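PDB 1Y2M: Phenylalanine/tyrosine ammonia-lyase from Rhodosporidium toruloides, which catalyses the non-oxidative deamination of L-phenylalanine and L-tyrosine to trans-cinnamate and p-coumarate, releasing ammonium. Local coordinates for residues S290-A298 and V328-L336; V301-H312 and L336-H345. One frame throughout, in Å; residues are numbered along the deposited sequence.

From the N terminus, the long helix 273-303 comes first: its residues 290-298 enter interaction 1, and its last turn, with the loop and 3-10 segment that follow, supplies 301-312 of interaction 2. The chain then passes through helix 314-318 into helix 323-336, whose last turns pack against 290-298 and close a loop of 29 intervening residues. Past Leu336 the loop from Glu337 to His344, with the first residue of helix 345-348, meets 301-312 and closes interaction 2. The segments alternate, so the contacts cross rather than nest. Interaction 1 joins the two helices, interaction 2 the chain just beyond each. Leu336 belongs to both, and Phe311 bridges them by packing on Ile332 and probably accepting a hydrogen bond from Arg333.

Interaction 1 of 2, residues S290-A298 and V328-L336; sequences SLLSQSLTA and VAGNIRKLL
Gln294 reaches across to Asn331 with its side-chain amide: Asn331 ND2 donates to Gln294 OE1 over 2.8 Å, with an N-H...O angle of 162°. The two amide planes are nearly coplanar. The oxygen sits in the plane of the Asn331 amide, while the donor is tilted somewhat from the Gln294 carbonyl plane. CG of Gln294 stands beside its own backbone N (chi1 -72°) and the chain is extended beyond it, which carries the amide over to the second helix. There Val328 flanks it with both methyls, CG1 3.9 Å from Gln294 CD and CG2 3.9 Å from Gln294 NE2. Farther along, Ala298 offers its CB to Leu335, whose CB lies 3.8 Å away, while Leu335 CD1 reaches back to Ser295 CA. Leu336 brings CD2 to 3.4 Å from the carbonyl O of Ala298. Ile332 CD1 meets Thr297 CG2 at 3.8 Å, the side chains crossing at about a right angle. Thr297 CG2 lies anti to the backbone N, which leaves OG1 beside that N, where it bonds to Ser293 O; Gln439 is a further partner of the hydroxyl. Helices 368-391 and 708-714 pack alongside. The segment axes approach to 9.1 Å and cross at -48°: a buried helix-helix packing within the mostly helical fold of the PAL/histidase family.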
loop_
_atom_site.group_PDB
_atom_site.type_symbol
_atom_site.label_atom_id
_atom_site.label_comp_id
_atom_site.label_asym_id
_atom_site.label_seq_id
_atom_site.Cartn_x
_atom_site.Cartn_y
_atom_site.Cartn_z
ATOM N N SER B 290 -4.784 1.197 23.121
ATOM C CA SER B 290 -3.445 0.742 23.470
ATOM C C SER B 290 -3.460 0.185 24.877
ATOM O O SER B 290 -2.915 -0.884 25.148
ATOM C CB SER B 290 -2.493 1.946 23.433
ATOM O OG SER B 290 -1.206 1.599 23.883
ATOM N N LEU B 291 -4.133 0.890 25.797
ATOM C CA LEU B 291 -4.215 0.407 27.195
ATOM C C LEU B 291 -5.031 -0.866 27.275
ATOM O O LEU B 291 -4.708 -1.796 28.011
ATOM C CB LEU B 291 -4.749 1.481 28.137
ATOM C CG LEU B 291 -3.818 2.699 28.334
ATOM C CD1 LEU B 291 -4.426 3.657 29.385
ATOM C CD2 LEU B 291 -2.429 2.292 28.762
ATOM N N LEU B 292 -6.093 -0.934 26.508
ATOM C CA LEU B 292 -6.935 -2.150 26.473
ATOM C C LEU B 292 -6.162 -3.364 25.926
ATOM O O LEU B 292 -6.318 -4.489 26.387
ATOM C CB LEU B 292 -8.228 -1.887 25.708
ATOM C CG LEU B 292 -9.187 -3.058 25.471
ATOM C CD1 LEU B 292 -9.648 -3.650 26.832
ATOM C CD2 LEU B 292 -10.382 -2.688 24.618
ATOM N N SER B 293 -5.305 -3.130 24.945
ATOM C CA SER B 293 -4.445 -4.176 24.373
ATOM C C SER B 293 -3.544 -4.777 25.462
ATOM O O SER B 293 -3.314 -5.987 25.514
ATOM C CB SER B 293 -3.567 -3.594 23.265
ATOM O OG SER B 293 -2.733 -4.636 22.776
ATOM N N GLN B 294 -3.033 -3.910 26.325
ATOM C CA GLN B 294 -2.164 -4.332 27.433
ATOM C C GLN B 294 -2.955 -5.146 28.469
ATOM O O GLN B 294 -2.512 -6.183 28.976
ATOM C CB GLN B 294 -1.534 -3.121 28.080
ATOM C CG GLN B 294 -0.494 -2.554 27.142
ATOM C CD GLN B 294 0.175 -1.293 27.650
ATOM O OE1 GLN B 294 0.659 -1.279 28.776
ATOM N NE2 GLN B 294 0.217 -0.263 26.840
ATOM N N SER B 295 -4.137 -4.652 28.777
ATOM C CA SER B 295 -5.036 -5.347 29.683
ATOM C C SER B 295 -5.418 -6.742 29.175
ATOM O O SER B 295 -5.417 -7.729 29.910
ATOM C CB SER B 295 -6.281 -4.491 29.988
ATOM O OG SER B 295 -5.909 -3.276 30.662
ATOM N N LEU B 296 -5.724 -6.833 27.886
ATOM C CA LEU B 296 -6.055 -8.089 27.254
ATOM C C LEU B 296 -4.865 -9.027 27.209
ATOM O O LEU B 296 -5.029 -10.223 27.401
ATOM C CB LEU B 296 -6.555 -7.822 25.839
ATOM C CG LEU B 296 -7.965 -7.272 25.780
ATOM C CD1 LEU B 296 -8.279 -6.815 24.400
ATOM C CD2 LEU B 296 -8.936 -8.351 26.172
ATOM N N THR B 297 -3.668 -8.498 27.016
ATOM C CA THR B 297 -2.447 -9.279 27.130
ATOM C C THR B 297 -2.359 -9.973 28.512
ATOM O O THR B 297 -2.131 -11.183 28.601
ATOM C CB THR B 297 -1.178 -8.417 26.863
ATOM O OG1 THR B 297 -1.206 -7.924 25.524
ATOM C CG2 THR B 297 0.070 -9.279 27.021
ATOM N N ALA B 298 -2.559 -9.188 29.562
ATOM C CA ALA B 298 -2.500 -9.698 30.947
ATOM C C ALA B 298 -3.577 -10.794 31.118
ATOM O O ALA B 298 -3.296 -11.917 31.617
ATOM C CB ALA B 298 -2.698 -8.593 31.935
ATOM N N VAL B 328 5.383 -0.574 29.097
ATOM C CA VAL B 328 4.378 -1.599 28.797
ATOM C C VAL B 328 4.577 -2.852 29.712
ATOM O O VAL B 328 3.623 -3.392 30.291
ATOM C CB VAL B 328 4.428 -1.988 27.309
ATOM C CG1 VAL B 328 3.559 -3.222 27.057
ATOM C CG2 VAL B 328 4.049 -0.785 26.409
ATOM N N ALA B 329 5.801 -3.312 29.846
ATOM C CA ALA B 329 6.108 -4.444 30.728
ATOM C C ALA B 329 5.661 -4.149 32.151
ATOM O O ALA B 329 5.089 -4.988 32.833
ATOM C CB ALA B 329 7.567 -4.766 30.684
ATOM N N GLY B 330 5.892 -2.922 32.588
ATOM C CA GLY B 330 5.467 -2.507 33.929
ATOM C C GLY B 330 3.960 -2.511 34.095
ATOM O O GLY B 330 3.456 -2.888 35.163
ATOM N N ASN B 331 3.228 -2.034 33.097
ATOM C CA ASN B 331 1.750 -2.072 33.154
ATOM C C ASN B 331 1.263 -3.505 33.251
ATOM O O ASN B 331 0.467 -3.826 34.123
ATOM C CB ASN B 331 1.126 -1.419 31.918
ATOM C CG ASN B 331 1.271 0.100 31.888
ATOM O OD1 ASN B 331 1.470 0.732 32.918
ATOM N ND2 ASN B 331 1.074 0.694 30.669
ATOM N N ILE B 332 1.793 -4.380 32.404
ATOM C CA ILE B 332 1.347 -5.768 32.406
ATOM C C ILE B 332 1.815 -6.472 33.696
ATOM O O ILE B 332 1.064 -7.249 34.298
ATOM C CB ILE B 332 1.790 -6.515 31.137
ATOM C CG1 ILE B 332 1.164 -5.854 29.907
ATOM C CG2 ILE B 332 1.446 -7.980 31.214
ATOM C CD1 ILE B 332 1.806 -6.319 28.635
ATOM N N ARG B 333 3.036 -6.199 34.149
ATOM C CA ARG B 333 3.501 -6.714 35.417
ATOM C C ARG B 333 2.535 -6.336 36.575
ATOM O O ARG B 333 2.149 -7.187 37.374
ATOM C CB ARG B 333 4.931 -6.164 35.700
ATOM C CG ARG B 333 5.570 -6.702 36.994
ATOM C CD ARG B 333 7.059 -6.399 37.090
ATOM N NE ARG B 333 7.352 -4.950 37.165
ATOM C CZ ARG B 333 7.882 -4.206 36.180
ATOM N NH1 ARG B 333 8.166 -4.711 34.955
ATOM N NH2 ARG B 333 8.118 -2.919 36.400
ATOM N N LYS B 334 2.147 -5.073 36.606
ATOM C CA LYS B 334 1.222 -4.553 37.624
ATOM C C LYS B 334 -0.093 -5.318 37.583
ATOM O O LYS B 334 -0.582 -5.786 38.608
ATOM C CB LYS B 334 0.997 -3.061 37.421
ATOM C CG LYS B 334 -0.106 -2.510 38.331
ATOM C CD LYS B 334 0.275 -1.227 39.048
ATOM C CE LYS B 334 0.503 -0.085 38.136
ATOM N NZ LYS B 334 0.659 1.179 38.934
ATOM N N LEU B 335 -0.632 -5.486 36.385
ATOM C CA LEU B 335 -1.904 -6.187 36.223
ATOM C C LEU B 335 -1.827 -7.636 36.664
ATOM O O LEU B 335 -2.830 -8.144 37.152
ATOM C CB LEU B 335 -2.375 -6.125 34.785
ATOM C CG LEU B 335 -2.718 -4.729 34.239
ATOM C CD1 LEU B 335 -3.041 -4.860 32.798
ATOM C CD2 LEU B 335 -3.897 -4.093 35.013
ATOM N N LEU B 336 -0.691 -8.319 36.446
ATOM C CA LEU B 336 -0.572 -9.740 36.806
ATOM C C LEU B 336 -0.253 -10.021 38.273
ATOM O O LEU B 336 -0.372 -11.170 38.722
ATOM C CB LEU B 336 0.460 -10.468 35.905
ATOM C CG LEU B 336 0.008 -10.530 34.430
ATOM C CD1 LEU B 336 1.129 -11.031 33.520
ATOM C CD2 LEU B 336 -1.246 -11.395 34.320
#

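Interaction 2 of 2, residues V301-H312 and L336-H345; sequences VEAMVGHAGSFH and LEGSRFAVHH
Gly306 and Ala308 grip Val343 through two backbone hydrogen bonds, Val343 N to Gly306 O and Ala308 N to Val343 O, both 2.8 Å, making a single beta bridge between His307 and Val343. A water accepts from Gly309 N and donates to Val343 O. Before the bridge, helix 273-303 ends in a Schellman motif at Val305; in the other segment, a type II turn spans Leu336 to Ser339. Ser339 OG, anti to its own backbone N (chi1 -175°), donates to Glu302 OE2 over 2.5 Å on the carboxylate's anti lone pair. The same hydroxyl accepts from Phe341 N and Ala342 N, an ST turn and ST motif that fix its position. Leu336 CD1 rests 3.8 Å from Phe311 CD2, and Val301 CG1 meets Ala342 CB at 3.9 Å. His344 NE2 donates in its ring plane to Ser339 O. The His312 and His345 rings meet obliquely, planes at 68°, and His408 of a second subunit packs on both; His312 ND1 caps Phe314 N. Phe341 leans on helix 506-560 through Phe542, while Ser659 and Thr662 hold the Glu302 carboxylate. The contact joins the C-terminal end of helix 273-303 to the loop between helices 323-336 and 345-348.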
loop_
_atom_site.group_PDB
_atom_site.type_symbol
_atom_site.label_atom_id
_atom_site.label_comp_id
_atom_site.label_asym_id
_atom_site.label_seq_id
_atom_site.Cartn_x
_atom_site.Cartn_y
_atom_site.Cartn_z
ATOM N N VAL B 301 -2.622 -13.982 29.440
ATOM C CA VAL B 301 -1.601 -14.743 30.160
ATOM C C VAL B 301 -2.333 -15.553 31.242
ATOM O O VAL B 301 -2.038 -16.735 31.456
ATOM C CB VAL B 301 -0.520 -13.818 30.788
ATOM C CG1 VAL B 301 0.394 -14.591 31.723
ATOM C CG2 VAL B 301 0.319 -13.088 29.705
ATOM N N GLU B 302 -3.306 -14.928 31.908
ATOM C CA GLU B 302 -4.058 -15.642 32.951
ATOM C C GLU B 302 -4.854 -16.832 32.378
ATOM O O GLU B 302 -4.737 -17.954 32.837
ATOM C CB GLU B 302 -4.979 -14.675 33.705
ATOM C CG GLU B 302 -4.217 -13.652 34.515
ATOM C CD GLU B 302 -5.168 -12.842 35.403
ATOM O OE1 GLU B 302 -5.890 -12.016 34.823
ATOM O OE2 GLU B 302 -5.231 -13.047 36.659
ATOM N N ALA B 303 -5.609 -16.609 31.300
ATOM C CA ALA B 303 -6.405 -17.684 30.705
ATOM C C ALA B 303 -5.508 -18.824 30.204
ATOM O O ALA B 303 -5.892 -19.961 30.243
ATOM C CB ALA B 303 -7.224 -17.172 29.557
HETATM N N MSE B 304 -4.298 -18.491 29.756
HETATM C CA MSE B 304 -3.361 -19.485 29.194
HETATM C C MSE B 304 -2.477 -20.109 30.258
HETATM O O MSE B 304 -1.627 -20.900 29.940
HETATM C CB MSE B 304 -2.492 -18.811 28.148
HETATM C CG MSE B 304 -3.254 -18.326 26.936
HETATM SE SE MSE B 304 -3.559 -19.908 25.749
HETATM C CE MSE B 304 -1.708 -20.222 25.053
ATOM N N VAL B 305 -2.719 -19.773 31.524
ATOM C CA VAL B 305 -1.837 -20.138 32.645
ATOM C C VAL B 305 -0.371 -19.950 32.221
ATOM O O VAL B 305 0.506 -20.811 32.421
ATOM C CB VAL B 305 -2.163 -21.526 33.239
ATOM C CG1 VAL B 305 -1.301 -21.834 34.426
ATOM C CG2 VAL B 305 -3.573 -21.488 33.779
ATOM N N GLY B 306 -0.119 -18.787 31.636
ATOM C CA GLY B 306 1.183 -18.460 31.121
ATOM C C GLY B 306 2.080 -17.783 32.123
ATOM O O GLY B 306 1.762 -17.713 33.309
ATOM N N HIS B 307 3.199 -17.276 31.614
ATOM C CA HIS B 307 4.267 -16.799 32.496
ATOM C C HIS B 307 4.235 -15.292 32.707
ATOM O O HIS B 307 4.470 -14.486 31.788
ATOM C CB HIS B 307 5.613 -17.172 31.914
ATOM C CG HIS B 307 5.865 -18.639 31.894
ATOM N ND1 HIS B 307 5.651 -19.423 30.783
ATOM C CD2 HIS B 307 6.363 -19.461 32.848
ATOM C CE1 HIS B 307 5.979 -20.674 31.063
ATOM N NE2 HIS B 307 6.409 -20.725 32.314
ATOM N N ALA B 308 4.062 -14.891 33.954
ATOM C CA ALA B 308 4.186 -13.473 34.280
ATOM C C ALA B 308 5.663 -13.038 34.163
ATOM O O ALA B 308 5.959 -11.838 34.109
ATOM C CB ALA B 308 3.663 -13.234 35.645
ATOM N N GLY B 309 6.584 -14.000 34.173
ATOM C CA GLY B 309 8.033 -13.744 34.116
ATOM C C GLY B 309 8.453 -12.930 32.891
ATOM O O GLY B 309 9.468 -12.260 32.918
ATOM N N SER B 310 7.684 -13.015 31.806
ATOM C CA SER B 310 8.001 -12.243 30.573
ATOM C C SER B 310 8.122 -10.751 30.859
ATOM O O SER B 310 8.749 -10.034 30.091
ATOM C CB SER B 310 6.955 -12.459 29.487
ATOM O OG SER B 310 6.912 -13.786 29.095
ATOM N N PHE B 311 7.493 -10.288 31.944
ATOM C CA PHE B 311 7.354 -8.854 32.212
ATOM C C PHE B 311 8.231 -8.380 33.361
ATOM O O PHE B 311 8.070 -7.298 33.831
ATOM C CB PHE B 311 5.879 -8.562 32.470
ATOM C CG PHE B 311 5.007 -9.175 31.437
ATOM C CD1 PHE B 311 4.928 -8.592 30.192
ATOM C CD2 PHE B 311 4.324 -10.343 31.660
ATOM C CE1 PHE B 311 4.218 -9.162 29.209
ATOM C CE2 PHE B 311 3.639 -10.965 30.636
ATOM C CZ PHE B 311 3.559 -10.361 29.425
ATOM N N HIS B 312 9.143 -9.239 33.818
ATOM C CA HIS B 312 10.052 -8.941 34.897
ATOM C C HIS B 312 10.961 -7.772 34.539
ATOM O O HIS B 312 11.399 -7.689 33.401
ATOM C CB HIS B 312 10.898 -10.184 35.170
ATOM C CG HIS B 312 11.636 -10.121 36.458
ATOM N ND1 HIS B 312 12.805 -9.398 36.616
ATOM C CD2 HIS B 312 11.388 -10.709 37.653
ATOM C CE1 HIS B 312 13.230 -9.547 37.855
ATOM N NE2 HIS B 312 12.386 -10.339 38.503
ATOM N N LEU B 336 -0.691 -8.319 36.446
ATOM C CA LEU B 336 -0.572 -9.740 36.806
ATOM C C LEU B 336 -0.253 -10.021 38.273
ATOM O O LEU B 336 -0.372 -11.170 38.722
ATOM C CB LEU B 336 0.460 -10.468 35.905
ATOM C CG LEU B 336 0.008 -10.530 34.430
ATOM C CD1 LEU B 336 1.129 -11.031 33.520
ATOM C CD2 LEU B 336 -1.246 -11.395 34.320
ATOM N N GLU B 337 0.153 -9.009 39.030
ATOM C CA GLU B 337 0.431 -9.215 40.449
ATOM C C GLU B 337 -0.785 -9.758 41.126
ATOM O O GLU B 337 -1.884 -9.250 40.932
ATOM C CB GLU B 337 0.839 -7.931 41.131
ATOM C CG GLU B 337 2.165 -7.501 40.643
ATOM C CD GLU B 337 3.091 -7.031 41.722
ATOM O OE1 GLU B 337 2.753 -7.130 42.934
ATOM O OE2 GLU B 337 4.180 -6.577 41.313
ATOM N N GLY B 338 -0.575 -10.804 41.898
ATOM C CA GLY B 338 -1.678 -11.372 42.654
ATOM C C GLY B 338 -2.524 -12.375 41.898
ATOM O O GLY B 338 -3.425 -12.996 42.499
ATOM N N SER B 339 -2.283 -12.538 40.595
ATOM C CA SER B 339 -2.965 -13.577 39.821
ATOM C C SER B 339 -2.624 -14.968 40.356
ATOM O O SER B 339 -1.486 -15.254 40.662
ATOM C CB SER B 339 -2.589 -13.524 38.336
ATOM O OG SER B 339 -3.353 -14.484 37.596
ATOM N N ARG B 340 -3.631 -15.826 40.483
ATOM C CA ARG B 340 -3.398 -17.230 40.769
ATOM C C ARG B 340 -3.577 -18.062 39.517
ATOM O O ARG B 340 -3.482 -19.276 39.579
ATOM C CB ARG B 340 -4.336 -17.710 41.887
ATOM C CG ARG B 340 -4.062 -17.034 43.230
ATOM C CD ARG B 340 -5.070 -17.418 44.312
ATOM N NE ARG B 340 -5.116 -18.862 44.533
ATOM C CZ ARG B 340 -6.189 -19.555 44.923
ATOM N NH1 ARG B 340 -7.372 -18.963 45.165
ATOM N NH2 ARG B 340 -6.073 -20.869 45.068
ATOM N N PHE B 341 -3.763 -17.424 38.369
ATOM C CA PHE B 341 -3.778 -18.117 37.071
ATOM C C PHE B 341 -2.366 -18.057 36.412
ATOM O O PHE B 341 -1.790 -19.064 36.006
ATOM C CB PHE B 341 -4.736 -17.460 36.092
ATOM C CG PHE B 341 -6.218 -17.730 36.309
ATOM C CD1 PHE B 341 -6.743 -19.023 36.316
ATOM C CD2 PHE B 341 -7.102 -16.666 36.406
ATOM C CE1 PHE B 341 -8.099 -19.248 36.428
ATOM C CE2 PHE B 341 -8.483 -16.901 36.545
ATOM C CZ PHE B 341 -8.968 -18.183 36.528
ATOM N N ALA B 342 -1.824 -16.856 36.321
ATOM C CA ALA B 342 -0.475 -16.670 35.758
ATOM C C ALA B 342 0.550 -17.256 36.712
ATOM O O ALA B 342 0.388 -17.177 37.947
ATOM C CB ALA B 342 -0.176 -15.213 35.540
ATOM N N VAL B 343 1.612 -17.825 36.139
ATOM C CA VAL B 343 2.761 -18.361 36.877
ATOM C C VAL B 343 3.791 -17.257 37.149
ATOM O O VAL B 343 4.196 -16.537 36.234
ATOM C CB VAL B 343 3.387 -19.510 36.088
ATOM C CG1 VAL B 343 4.597 -20.092 36.808
ATOM C CG2 VAL B 343 2.319 -20.589 35.840
ATOM N N HIS B 344 4.201 -17.126 38.417
ATOM C CA HIS B 344 5.079 -16.030 38.847
ATOM C C HIS B 344 6.555 -16.425 38.931
ATOM O O HIS B 344 6.854 -17.495 39.419
ATOM C CB HIS B 344 4.570 -15.487 40.180
ATOM C CG HIS B 344 3.222 -14.855 40.051
ATOM N ND1 HIS B 344 3.059 -13.582 39.550
ATOM C CD2 HIS B 344 1.979 -15.349 40.251
ATOM C CE1 HIS B 344 1.766 -13.308 39.483
ATOM N NE2 HIS B 344 1.092 -14.360 39.919
ATOM N N HIS B 345 7.453 -15.546 38.448
ATOM C CA HIS B 345 8.899 -15.860 38.360
ATOM C C HIS B 345 9.425 -16.202 39.746
ATOM O O HIS B 345 10.188 -17.152 39.916
ATOM C CB HIS B 345 9.721 -14.690 37.711
ATOM C CG HIS B 345 11.201 -14.767 37.957
ATOM N ND1 HIS B 345 12.054 -15.535 37.191
ATOM C CD2 HIS B 345 11.980 -14.175 38.901
ATOM C CE1 HIS B 345 13.289 -15.405 37.640
ATOM N NE2 HIS B 345 13.269 -14.606 38.695
HETATM O O HOH W 1 6.718 -16.719 34.974
#